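Local coordinates for autoinducer 2-binding protein LsrB (Clostridium saccharobutylicum DSM 13864, PDB 6DSP) that binds the quorum-sensing signal autoinducer-2, held here as a tetrahydroxytetrahydrofuran, as a receptor of the bacterial solute-binding protein family, at residues L130-V135 and E176-S181; C157-N162 and S225-G230; N169-E174 and T248-P253. All coordinates share one frame; numbering follows the deposited sequence.

Contact 1: residues L130-V135 and E176-S181; sequences LGQMLV and EKYIKS
Tyr178 reaches from helix 166-182 to helix 127-144 and sets its ring against Gln132 and Val135, which stand one turn apart on the facing helix. Chi1 of -179°, which sets CG opposite the backbone N, brings the ring up to both residues. Gln132 covers one face: its CG sits 3.7 Å from the centroid of the Tyr178 ring, close to the ring normal, in a CH-pi contact. The extended glutamine chain then carries its amide along the same face, nearly parallel to the ring, with the planes 11° apart. Val135 meets the rim instead, its CG1 lying near the ring plane 3.7 Å from Tyr178 CE2. The other valine methyl, CG2, packs 3.7 Å from CG1 of Ile179, a residue that also touches Tyr156 of strand 155-160. The helix segments cross at -54° with axes 9.3 Å apart, a spacing filled by these side chains. Residue types follow depth: valine and isoleucine fill the buried side, whereas tyrosine and glutamine, each partly apolar, suit the partly exposed one. The chemistry is therefore that of dispersion and stacking, which join two partly exposed helices without a polar bond between these segments.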
loop_
_atom_site.group_PDB
_atom_site.type_symbol
_atom_site.label_atom_id
_atom_site.label_comp_id
_atom_site.label_asym_id
_atom_site.label_seq_id
_atom_site.Cartn_x
_atom_site.Cartn_y
_atom_site.Cartn_z
ATOM N N LEU A 130 -0.045 10.679 0.158
ATOM C CA LEU A 130 0.465 9.621 1.021
ATOM C C LEU A 130 1.899 9.908 1.447
ATOM O O LEU A 130 2.249 9.702 2.618
ATOM C CB LEU A 130 0.326 8.259 0.324
ATOM C CG LEU A 130 -1.136 7.820 0.184
ATOM C CD1 LEU A 130 -1.316 6.765 -0.890
ATOM C CD2 LEU A 130 -1.659 7.314 1.533
ATOM N N GLY A 131 2.735 10.435 0.536
ATOM C CA GLY A 131 4.068 10.839 0.950
ATOM C C GLY A 131 4.045 11.911 2.027
ATOM O O GLY A 131 4.778 11.822 3.017
ATOM N N GLN A 132 3.165 12.917 1.874
ATOM C CA GLN A 132 3.084 13.981 2.876
ATOM C C GLN A 132 2.489 13.460 4.185
ATOM O O GLN A 132 2.920 13.863 5.266
ATOM C CB GLN A 132 2.282 15.135 2.297
ATOM C CG GLN A 132 3.066 15.781 1.175
ATOM C CD GLN A 132 2.352 16.881 0.459
ATOM O OE1 GLN A 132 2.710 17.212 -0.684
ATOM N NE2 GLN A 132 1.360 17.481 1.108
ATOM N N MET A 133 1.507 12.539 4.105
ATOM C CA MET A 133 0.962 11.937 5.315
ATOM C C MET A 133 2.057 11.243 6.112
ATOM O O MET A 133 2.120 11.401 7.341
ATOM C CB MET A 133 -0.120 10.932 4.927
ATOM C CG MET A 133 -0.745 10.218 6.106
ATOM S SD MET A 133 -1.890 9.000 5.413
ATOM C CE MET A 133 -2.462 8.206 6.926
ATOM N N LEU A 134 2.933 10.476 5.442
ATOM C CA LEU A 134 4.029 9.798 6.141
ATOM C C LEU A 134 4.921 10.793 6.865
ATOM O O LEU A 134 5.231 10.622 8.060
ATOM C CB LEU A 134 4.835 8.962 5.148
ATOM C CG LEU A 134 4.069 7.715 4.688
ATOM C CD1 LEU A 134 4.667 7.298 3.369
ATOM C CD2 LEU A 134 4.179 6.567 5.689
ATOM N N VAL A 135 5.334 11.849 6.162
ATOM C CA VAL A 135 6.215 12.840 6.764
ATOM C C VAL A 135 5.523 13.552 7.919
ATOM O O VAL A 135 6.142 13.793 8.968
ATOM C CB VAL A 135 6.711 13.829 5.692
ATOM C CG1 VAL A 135 7.537 14.917 6.352
ATOM C CG2 VAL A 135 7.501 13.080 4.607
ATOM N N GLU A 176 10.227 12.552 -0.282
ATOM C CA GLU A 176 11.547 13.170 -0.344
ATOM C C GLU A 176 11.470 14.590 -0.887
ATOM O O GLU A 176 12.162 15.478 -0.388
ATOM C CB GLU A 176 12.510 12.338 -1.193
ATOM C CG GLU A 176 13.044 11.092 -0.511
ATOM C CD GLU A 176 14.007 11.445 0.623
ATOM O OE1 GLU A 176 13.548 11.519 1.749
ATOM O OE2 GLU A 176 15.211 11.721 0.397
ATOM N N LYS A 177 10.672 14.821 -1.935
ATOM C CA LYS A 177 10.516 16.184 -2.444
ATOM C C LYS A 177 9.950 17.097 -1.364
ATOM O O LYS A 177 10.395 18.247 -1.203
ATOM C CB LYS A 177 9.590 16.167 -3.661
ATOM C CG LYS A 177 10.168 15.581 -4.923
ATOM C CD LYS A 177 9.083 15.632 -5.999
ATOM C CE LYS A 177 9.482 14.927 -7.266
ATOM N NZ LYS A 177 8.272 14.725 -8.141
ATOM N N TYR A 178 8.976 16.603 -0.611
ATOM C CA TYR A 178 8.344 17.384 0.442
ATOM C C TYR A 178 9.337 17.698 1.549
ATOM O O TYR A 178 9.429 18.848 2.004
ATOM C CB TYR A 178 7.144 16.607 0.966
ATOM C CG TYR A 178 6.327 17.264 2.062
ATOM C CD1 TYR A 178 5.529 18.383 1.806
ATOM C CD2 TYR A 178 6.323 16.737 3.346
ATOM C CE1 TYR A 178 4.770 18.947 2.794
ATOM C CE2 TYR A 178 5.570 17.298 4.332
ATOM C CZ TYR A 178 4.790 18.404 4.059
ATOM O OH TYR A 178 4.009 18.952 5.032
ATOM N N ILE A 179 10.098 16.697 1.992
ATOM C CA ILE A 179 11.114 16.933 3.023
ATOM C C ILE A 179 12.127 17.962 2.553
ATOM O O ILE A 179 12.491 18.887 3.291
ATOM C CB ILE A 179 11.810 15.615 3.417
ATOM C CG1 ILE A 179 10.833 14.714 4.184
ATOM C CG2 ILE A 179 13.074 15.891 4.247
ATOM C CD1 ILE A 179 11.337 13.292 4.382
ATOM N N LYS A 180 12.623 17.814 1.324
ATOM C CA LYS A 180 13.667 18.725 0.876
ATOM C C LYS A 180 13.138 20.150 0.739
ATOM O O LYS A 180 13.894 21.119 0.945
ATOM C CB LYS A 180 14.317 18.175 -0.403
ATOM C CG LYS A 180 15.138 16.912 -0.128
ATOM C CD LYS A 180 15.767 16.292 -1.383
ATOM C CE LYS A 180 16.430 14.910 -1.100
ATOM N NZ LYS A 180 17.425 14.991 0.045
ATOM N N SER A 181 11.839 20.310 0.455
ATOM C CA SER A 181 11.232 21.633 0.346
ATOM C C SER A 181 10.908 22.234 1.712
ATOM O O SER A 181 11.220 23.405 1.982
ATOM C CB SER A 181 9.953 21.511 -0.481
ATOM O OG SER A 181 9.318 22.769 -0.603
#

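Contact 2: residues C157-N162 and S225-G230; sequences CWHYSN and STALPG. With PAV ((2R,4S)-2-methyl-2,3,3,4-tetrahydroxytetrahydrofuran), chain C.
In the parallel sheet of one lobe of this periplasmic binding protein, the end of strand 155-160 packs against Ala227 of helix 227-237, near the ligand pocket that Ser225 of the same segment enters. Ala227 makes the contact. Its CB sits above the centre of the His159 imidazole, 3.6 Å from the ring centroid and 14° off the ring normal, a CH-pi contact over the face. The same methyl lies 3.4 Å from the carbonyl O of His159, and it also approaches CA of Tyr160, so it fits into the angle between backbone and ring. A side chain this small lets helix and strand come close, with the CA atoms of Tyr160 and Ala227 5.5 Å apart. In His159 a chi1 of 174° swings the imidazole away from its own backbone N and sets it against the Ala227 methyl. The ring's rotation is fixed by bonds at both nitrogens, NE2 with Ser196 and ND1 with Gln231, which satisfy the polar atoms of a buried ring. Two residues before Ala227, Ser225 offers its backbone N-H to the ring oxygen O5 of the ligand, at 2.9 Å and 150°. The Asp224 carboxylate takes the N-H groups of Thr226 and Ala227, consistent with holding the turn that presents this donor. Strand 219-222 pairs with strand 155-160 through Cys157 and His159, while strand 187-195 pairs with it on the other side; Val206 and Ile210 of helix 200-213 pack on the His159 side chain as well.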
loop_
_atom_site.group_PDB
_atom_site.type_symbol
_atom_site.label_atom_id
_atom_site.label_comp_id
_atom_site.label_asym_id
_atom_site.label_seq_id
_atom_site.Cartn_x
_atom_site.Cartn_y
_atom_site.Cartn_z
ATOM N N CYS A 157 15.602 7.957 7.538
ATOM C CA CYS A 157 15.664 7.221 6.272
ATOM C C CYS A 157 14.337 6.526 6.061
ATOM O O CYS A 157 13.458 6.538 6.930
ATOM C CB CYS A 157 16.821 6.195 6.241
ATOM S SG CYS A 157 16.624 4.736 7.270
ATOM N N TRP A 158 14.210 5.901 4.886
ATOM C CA TRP A 158 13.041 5.120 4.500
ATOM C C TRP A 158 13.386 3.628 4.539
ATOM O O TRP A 158 14.504 3.227 4.176
ATOM C CB TRP A 158 12.597 5.473 3.067
ATOM C CG TRP A 158 12.168 6.891 2.878
ATOM C CD1 TRP A 158 12.975 7.992 2.798
ATOM C CD2 TRP A 158 10.832 7.351 2.679
ATOM N NE1 TRP A 158 12.202 9.117 2.594
ATOM C CE2 TRP A 158 10.886 8.750 2.511
ATOM C CE3 TRP A 158 9.590 6.715 2.621
ATOM C CZ2 TRP A 158 9.740 9.527 2.328
ATOM C CZ3 TRP A 158 8.459 7.472 2.431
ATOM C CH2 TRP A 158 8.532 8.861 2.269
ATOM N N HIS A 159 12.439 2.823 5.019
ATOM C CA HIS A 159 12.550 1.352 5.082
ATOM C C HIS A 159 11.252 0.798 4.509
ATOM O O HIS A 159 10.181 0.976 5.099
ATOM C CB HIS A 159 12.751 0.901 6.540
ATOM C CG HIS A 159 12.726 -0.593 6.730
ATOM N ND1 HIS A 159 12.746 -1.178 7.982
ATOM C CD2 HIS A 159 12.637 -1.617 5.835
ATOM C CE1 HIS A 159 12.679 -2.497 7.853
ATOM N NE2 HIS A 159 12.608 -2.787 6.564
ATOM N N TYR A 160 11.337 0.162 3.342
ATOM C CA TYR A 160 10.120 -0.396 2.741
ATOM C C TYR A 160 10.474 -1.684 2.000
ATOM O O TYR A 160 11.477 -2.336 2.304
ATOM C CB TYR A 160 9.332 0.676 1.979
ATOM C CG TYR A 160 10.019 1.443 0.876
ATOM C CD1 TYR A 160 10.854 2.517 1.154
ATOM C CD2 TYR A 160 9.761 1.131 -0.458
ATOM C CE1 TYR A 160 11.394 3.281 0.118
ATOM C CE2 TYR A 160 10.327 1.879 -1.482
ATOM C CZ TYR A 160 11.137 2.951 -1.178
ATOM O OH TYR A 160 11.668 3.729 -2.168
ATOM N N SER A 161 9.617 -2.082 1.058
ATOM C CA SER A 161 9.712 -3.422 0.480
ATOM C C SER A 161 10.843 -3.568 -0.530
ATOM O O SER A 161 11.694 -4.442 -0.385
ATOM C CB SER A 161 8.377 -3.823 -0.126
ATOM O OG SER A 161 7.999 -2.953 -1.187
ATOM N N ASN A 162 10.818 -2.789 -1.607
ATOM C CA ASN A 162 11.770 -2.995 -2.689
ATOM C C ASN A 162 11.814 -1.742 -3.561
ATOM O O ASN A 162 10.925 -0.882 -3.496
ATOM C CB ASN A 162 11.447 -4.278 -3.498
ATOM C CG ASN A 162 10.198 -4.117 -4.381
ATOM O OD1 ASN A 162 10.207 -3.342 -5.316
ATOM N ND2 ASN A 162 9.109 -4.835 -4.053
ATOM N N SER A 225 3.725 -2.534 5.001
ATOM C CA SER A 225 3.025 -3.237 6.069
ATOM C C SER A 225 3.861 -4.326 6.753
ATOM O O SER A 225 3.437 -4.832 7.799
ATOM C CB SER A 225 1.710 -3.824 5.590
ATOM O OG SER A 225 1.941 -4.869 4.683
ATOM N N THR A 226 4.995 -4.714 6.173
ATOM C CA THR A 226 5.940 -5.626 6.800
ATOM C C THR A 226 7.076 -4.855 7.456
ATOM O O THR A 226 7.466 -5.146 8.596
ATOM C CB THR A 226 6.529 -6.614 5.761
ATOM O OG1 THR A 226 5.481 -7.218 5.007
ATOM C CG2 THR A 226 7.273 -7.716 6.454
ATOM N N ALA A 227 7.609 -3.854 6.757
ATOM C CA ALA A 227 8.691 -3.060 7.340
ATOM C C ALA A 227 8.283 -2.391 8.641
ATOM O O ALA A 227 9.093 -2.298 9.564
ATOM C CB ALA A 227 9.131 -1.988 6.358
ATOM N N LEU A 228 7.038 -1.889 8.739
ATOM C CA LEU A 228 6.649 -1.169 9.950
ATOM C C LEU A 228 6.646 -2.062 11.186
ATOM O O LEU A 228 7.323 -1.725 12.168
ATOM C CB LEU A 228 5.318 -0.436 9.726
ATOM C CG LEU A 228 4.833 0.282 10.997
ATOM C CD1 LEU A 228 5.870 1.305 11.541
ATOM C CD2 LEU A 228 3.504 0.977 10.749
ATOM N N PRO A 229 5.938 -3.202 11.216
ATOM C CA PRO A 229 6.027 -4.052 12.419
ATOM C C PRO A 229 7.409 -4.638 12.606
ATOM O O PRO A 229 7.851 -4.805 13.748
ATOM C CB PRO A 229 4.951 -5.120 12.196
ATOM C CG PRO A 229 4.705 -5.115 10.669
ATOM C CD PRO A 229 4.895 -3.657 10.272
ATOM N N GLY A 230 8.141 -4.910 11.525
ATOM C CA GLY A 230 9.494 -5.414 11.702
ATOM C C GLY A 230 10.399 -4.379 12.343
ATOM O O GLY A 230 11.233 -4.710 13.191
HETATM O O2 PAV C . 2.162 0.172 2.613
HETATM C C2 PAV C . 1.384 -0.977 2.216
HETATM C C1 PAV C . 0.204 -1.256 3.173
HETATM O O5 PAV C . 2.324 -2.158 2.486
HETATM C C5 PAV C . 1.930 -3.172 1.668
HETATM C C4 PAV C . 0.887 -2.606 0.687
HETATM O O4 PAV C . 1.154 -3.054 -0.639
HETATM C C3 PAV C . 1.054 -1.097 0.897
HETATM O O3 PAV C . -0.149 -0.429 0.631
HETATM O O13 PAV C . 2.102 -0.607 0.091
#

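Contact 3: residues N169-E174 and T248-P253; sequences NSWQVE and TGFASP. With PAV ((2R,4S)-2-methyl-2,3,3,4-tetrahydroxytetrahydrofuran), chain C.
Trp171 and Phe250 each place CG anti to the carbonyl carbon (chi1 -50° and -70°), and these torsions send the indole from helix 166-182 and the phenyl from just after strand 246-249 toward one another. They meet at the ligand pocket of a periplasmic binding protein, whose site lies in the cleft between two lobes. The pair is an offset edge-to-face stack: the Phe250 edge is directed at the face of the indole six-membered ring, with centroids 5.2 Å apart and planes at 84°. The closest approach, 3.5 Å, runs from Phe250 CD2 to Trp171 CZ3, and CE2 of Phe250 stands over the indole toward its rim. Large flat groups suit this place because they span the gap between two backbones whose nearest CA atoms, those of Trp171 and Gly249, are 11.1 Å apart. Trp271 adds another edge-to-face partner to Phe250, and Leu130 and Leu134 of helix 127-144 touch the pair. Both residues also touch the ligand without hydrogen-bonding it, giving an apolar wall to a molecule that is hydrogen-bonded by Asp110, Asp167, Lys29 and Gln168. The hydroxyl oxygen O2 lies in the indole plane at its edge and 3.7 Å from CB of Phe250, while Trp171 CH2 comes to 3.5 Å from the ligand's O13.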
loop_
_atom_site.group_PDB
_atom_site.type_symbol
_atom_site.label_atom_id
_atom_site.label_comp_id
_atom_site.label_asym_id
_atom_site.label_seq_id
_atom_site.Cartn_x
_atom_site.Cartn_y
_atom_site.Cartn_z
ATOM N N ASN A 169 7.371 3.229 -3.947
ATOM C CA ASN A 169 8.361 4.140 -4.507
ATOM C C ASN A 169 7.757 5.493 -4.882
ATOM O O ASN A 169 8.416 6.520 -4.725
ATOM C CB ASN A 169 9.091 3.469 -5.664
ATOM C CG ASN A 169 10.059 2.440 -5.161
ATOM O OD1 ASN A 169 11.132 2.789 -4.686
ATOM N ND2 ASN A 169 9.664 1.182 -5.197
ATOM N N SER A 170 6.506 5.526 -5.340
ATOM C CA SER A 170 5.909 6.822 -5.653
ATOM C C SER A 170 5.773 7.665 -4.396
ATOM O O SER A 170 5.950 8.891 -4.448
ATOM C CB SER A 170 4.576 6.663 -6.400
ATOM O OG SER A 170 3.511 6.234 -5.571
ATOM N N TRP A 171 5.494 7.032 -3.256
ATOM C CA TRP A 171 5.406 7.782 -2.010
ATOM C C TRP A 171 6.768 8.285 -1.561
ATOM O O TRP A 171 6.866 9.396 -1.047
ATOM C CB TRP A 171 4.761 6.938 -0.914
ATOM C CG TRP A 171 3.471 6.291 -1.313
ATOM C CD1 TRP A 171 2.611 6.663 -2.288
ATOM C CD2 TRP A 171 2.962 5.065 -0.772
ATOM N NE1 TRP A 171 1.581 5.754 -2.391
ATOM C CE2 TRP A 171 1.785 4.760 -1.469
ATOM C CE3 TRP A 171 3.392 4.194 0.243
ATOM C CZ2 TRP A 171 1.025 3.624 -1.174
ATOM C CZ3 TRP A 171 2.648 3.058 0.510
ATOM C CH2 TRP A 171 1.477 2.782 -0.204
ATOM N N GLN A 172 7.812 7.462 -1.685
ATOM C CA GLN A 172 9.156 7.884 -1.322
ATOM C C GLN A 172 9.573 9.080 -2.156
ATOM O O GLN A 172 10.082 10.062 -1.619
ATOM C CB GLN A 172 10.125 6.711 -1.479
ATOM C CG GLN A 172 11.485 6.935 -0.888
ATOM C CD GLN A 172 12.497 7.583 -1.792
ATOM O OE1 GLN A 172 12.186 8.075 -2.845
ATOM N NE2 GLN A 172 13.731 7.604 -1.333
ATOM N N VAL A 173 9.278 9.052 -3.445
ATOM C CA VAL A 173 9.681 10.169 -4.302
ATOM C C VAL A 173 8.997 11.451 -3.860
ATOM O O VAL A 173 9.633 12.508 -3.749
ATOM C CB VAL A 173 9.395 9.839 -5.777
ATOM C CG1 VAL A 173 9.522 11.077 -6.619
ATOM C CG2 VAL A 173 10.349 8.754 -6.256
ATOM N N GLU A 174 7.693 11.385 -3.601
ATOM C CA GLU A 174 6.967 12.583 -3.192
ATOM C C GLU A 174 7.325 13.000 -1.776
ATOM O O GLU A 174 7.423 14.209 -1.498
ATOM C CB GLU A 174 5.468 12.349 -3.315
ATOM C CG GLU A 174 4.997 12.269 -4.777
ATOM C CD GLU A 174 5.411 13.501 -5.563
ATOM O OE1 GLU A 174 5.227 14.610 -5.038
ATOM O OE2 GLU A 174 5.973 13.343 -6.669
ATOM N N THR A 248 7.422 5.450 12.108
ATOM C CA THR A 248 6.051 5.553 11.630
ATOM C C THR A 248 5.984 4.851 10.290
ATOM O O THR A 248 6.996 4.345 9.797
ATOM C CB THR A 248 5.570 7.012 11.551
ATOM O OG1 THR A 248 4.146 7.030 11.407
ATOM C CG2 THR A 248 6.244 7.780 10.417
ATOM N N GLY A 249 4.793 4.794 9.703
ATOM C CA GLY A 249 4.640 4.055 8.467
ATOM C C GLY A 249 3.199 3.654 8.272
ATOM O O GLY A 249 2.292 4.241 8.861
ATOM N N PHE A 250 3.010 2.655 7.405
ATOM C CA PHE A 250 1.681 2.161 7.070
ATOM C C PHE A 250 1.537 0.691 7.463
ATOM O O PHE A 250 2.350 -0.150 7.033
ATOM C CB PHE A 250 1.432 2.266 5.563
ATOM C CG PHE A 250 1.278 3.685 5.038
ATOM C CD1 PHE A 250 0.673 4.716 5.805
ATOM C CD2 PHE A 250 1.690 3.974 3.740
ATOM C CE1 PHE A 250 0.509 5.991 5.261
ATOM C CE2 PHE A 250 1.516 5.246 3.189
ATOM C CZ PHE A 250 0.926 6.255 3.955
ATOM N N ALA A 251 0.459 0.365 8.186
ATOM C CA ALA A 251 0.119 -1.029 8.464
ATOM C C ALA A 251 -1.292 -1.064 9.015
ATOM O O ALA A 251 -1.766 -0.088 9.603
ATOM C CB ALA A 251 1.093 -1.676 9.463
ATOM N N SER A 252 -1.967 -2.200 8.822
ATOM C CA SER A 252 -3.290 -2.354 9.403
ATOM C C SER A 252 -3.183 -2.329 10.933
ATOM O O SER A 252 -2.197 -2.794 11.515
ATOM C CB SER A 252 -4.008 -3.594 8.852
ATOM O OG SER A 252 -3.187 -4.758 8.899
ATOM N N PRO A 253 -4.183 -1.771 11.610
ATOM C CA PRO A 253 -3.995 -1.435 13.033
ATOM C C PRO A 253 -3.850 -2.625 13.961
ATOM O O PRO A 253 -3.075 -2.535 14.924
ATOM C CB PRO A 253 -5.228 -0.579 13.353
ATOM C CG PRO A 253 -6.253 -0.982 12.292
ATOM C CD PRO A 253 -5.444 -1.243 11.055
HETATM O O2 PAV C . 2.162 0.172 2.613
HETATM C C2 PAV C . 1.384 -0.977 2.216
HETATM C C1 PAV C . 0.204 -1.256 3.173
HETATM O O5 PAV C . 2.324 -2.158 2.486
HETATM C C5 PAV C . 1.930 -3.172 1.668
HETATM C C4 PAV C . 0.887 -2.606 0.687
HETATM O O4 PAV C . 1.154 -3.054 -0.639
HETATM C C3 PAV C . 1.054 -1.097 0.897
HETATM O O3 PAV C . -0.149 -0.429 0.631
HETATM O O13 PAV C . 2.102 -0.607 0.091
#

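Overall arrangement
Contacts 2 and 3 are buried; contact 3 touches the ligand with both its residues, contact 2 only through Ser225, whereas contact 1 lies farther out and is partly buried. Helix 166-182 serves both contact 1 and contact 3, using successive parts of its length; contacts 2 and 3 draw on the same parallel sheet. Leu130 and Leu134 of helix 127-144 reach inward to Trp171 and Phe250, joining the outer packing to the pocket wall. Polar bonds tie the rest together: Glu176 to Trp158, and Asn169 to both Tyr160 and Asn162. All three contacts rely on aromatic rings, but the partners differ: a glutamine chain near the surface, an alanine methyl at the sheet, and a second ring beside the ligand.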